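Local coordinates for Lactamase_B domain-containing protein (Bacillus lehensis G1, PDB 7EV5) that binds two zinc ions in a metallo-beta-lactamase fold and probably acts as a hydrolase, with resemblance to both B3 metallo-beta-lactamases and glyoxalase II, at residues I197-E200 and M201-P205. Numbering follows the deposited sequence. Where two conformers were deposited one is given.
Sequences IGQE and MDHNP
E200 and N204 meet one turn apart near the C-terminal end of the chain's last helix. The CB of E200 lies 4.1 Å from the CB of N204; at CG the chain bends and turns the carboxylate toward N204, so that CD comes to 4.0 Å from N204 ND2. Of the two oxygens, OE1 does the touching: it approaches N204 CB to 3.2 Å and receives the ND2 amide N-H of N204 at 2.9 Å, on its anti side and slightly out of the carboxylate plane. The carboxylate and amide stand almost perpendicular, at 87°, and the bond is bent, the N-H to oxygen angle being 137°. N204 reaches this point because its CG runs anti to its own backbone N (chi1 -169°), while its backbone N is bonded to E200 O at 2.9 Å; residue 204 is thus tied to E200 through both main chain and side chain. Beyond the helix, E200 OE1 also accepts from Q155 N and OE2 bonds to T195 OG1, whereas N204 ND2 donates to S156 O as well.

Earlier in the helix, M201 N donates nearly straight to I197 O. On the exposed side, Q199 OE1 comes to the ring edge of H203, 3.1 Å from CD2. The last turn is less regular, since H203 N makes only weak bonds to Q199 O and E200 O. The buried polar ends of E200 and N204, satisfied by each other together with Q155, S156, T195 and F206, join the helix end to the 152-157 hairpin; two N-H donors and a threonine hydroxyl around the carboxylate would probably favour its ionised form.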
loop_
_atom_site.group_PDB
_atom_site.type_symbol
_atom_site.label_atom_id
_atom_site.label_comp_id
_atom_site.label_asym_id
_atom_site.label_seq_id
_atom_site.Cartn_x
_atom_site.Cartn_y
_atom_site.Cartn_z
ATOM N N ILE A 197 -2.765 4.481 -15.353
ATOM C CA ILE A 197 -1.605 5.317 -15.664
ATOM C C ILE A 197 -1.937 6.287 -16.787
ATOM O O ILE A 197 -1.695 7.495 -16.676
ATOM C CB ILE A 197 -0.394 4.441 -16.019
ATOM C CG1 ILE A 197 0.040 3.605 -14.814
ATOM C CG2 ILE A 197 0.747 5.316 -16.554
ATOM C CD1 ILE A 197 0.803 4.381 -13.786
ATOM N N GLY A 198 -2.525 5.773 -17.873
ATOM C CA GLY A 198 -2.829 6.623 -19.015
ATOM C C GLY A 198 -3.794 7.741 -18.676
ATOM O O GLY A 198 -3.609 8.882 -19.100
ATOM N N GLN A 199 -4.831 7.433 -17.892
ATOM C CA GLN A 199 -5.797 8.463 -17.530
ATOM C C GLN A 199 -5.156 9.575 -16.709
ATOM O O GLN A 199 -5.487 10.752 -16.887
ATOM C CB GLN A 199 -6.976 7.842 -16.781
ATOM C CG GLN A 199 -7.913 7.056 -17.683
ATOM C CD GLN A 199 -8.346 7.837 -18.906
ATOM O OE1 GLN A 199 -8.887 8.942 -18.791
ATOM N NE2 GLN A 199 -8.109 7.270 -20.087
ATOM N N GLU A 200 -4.241 9.230 -15.801
ATOM C CA GLU A 200 -3.620 10.270 -14.986
ATOM C C GLU A 200 -2.620 11.079 -15.802
ATOM O O GLU A 200 -2.513 12.299 -15.634
ATOM C CB GLU A 200 -2.976 9.669 -13.735
ATOM C CG GLU A 200 -3.990 9.065 -12.760
ATOM C CD GLU A 200 -5.181 9.969 -12.513
ATOM O OE1 GLU A 200 -4.974 11.132 -12.116
ATOM O OE2 GLU A 200 -6.330 9.511 -12.704
ATOM N N MET A 201 -1.885 10.409 -16.691
ATOM C CA MET A 201 -0.972 11.115 -17.585
ATOM C C MET A 201 -1.709 12.182 -18.386
ATOM O O MET A 201 -1.180 13.276 -18.613
ATOM C CB MET A 201 -0.307 10.102 -18.517
ATOM C CG MET A 201 0.769 10.655 -19.443
ATOM S SD MET A 201 1.574 9.324 -20.360
ATOM C CE MET A 201 1.524 8.007 -19.145
ATOM N N ASP A 202 -2.930 11.884 -18.816
ATOM C CA ASP A 202 -3.684 12.794 -19.661
ATOM C C ASP A 202 -4.509 13.816 -18.889
ATOM O O ASP A 202 -4.827 14.872 -19.446
ATOM C CB ASP A 202 -4.606 12.000 -20.589
ATOM C CG ASP A 202 -3.840 11.132 -21.567
ATOM O OD1 ASP A 202 -2.617 11.347 -21.727
ATOM O OD2 ASP A 202 -4.459 10.232 -22.173
ATOM N N HIS A 203 -4.866 13.544 -17.632
ATOM C CA HIS A 203 -5.848 14.393 -16.968
ATOM C C HIS A 203 -5.535 14.800 -15.533
ATOM O O HIS A 203 -6.269 15.631 -14.993
ATOM C CB HIS A 203 -7.245 13.750 -17.014
ATOM C CG HIS A 203 -7.608 13.188 -18.354
ATOM N ND1 HIS A 203 -7.610 13.946 -19.505
ATOM C CD2 HIS A 203 -7.981 11.940 -18.726
ATOM C CE1 HIS A 203 -7.966 13.190 -20.528
ATOM N NE2 HIS A 203 -8.199 11.968 -20.082
ATOM N N ASN A 204 -4.503 14.261 -14.892
ATOM C CA ASN A 204 -4.187 14.668 -13.526
ATOM C C ASN A 204 -3.607 16.076 -13.549
ATOM O O ASN A 204 -2.550 16.288 -14.157
ATOM C CB ASN A 204 -3.186 13.694 -12.903
ATOM C CG ASN A 204 -3.005 13.905 -11.407
ATOM O OD1 ASN A 204 -2.713 15.009 -10.953
ATOM N ND2 ASN A 204 -3.157 12.827 -10.631
ATOM N N PRO A 205 -4.243 17.055 -12.897
ATOM C CA PRO A 205 -3.766 18.444 -13.006
ATOM C C PRO A 205 -2.419 18.693 -12.355
ATOM O O PRO A 205 -1.779 19.705 -12.669
ATOM C CB PRO A 205 -4.879 19.256 -12.329
ATOM C CG PRO A 205 -5.545 18.289 -11.411
ATOM C CD PRO A 205 -5.459 16.945 -12.075
#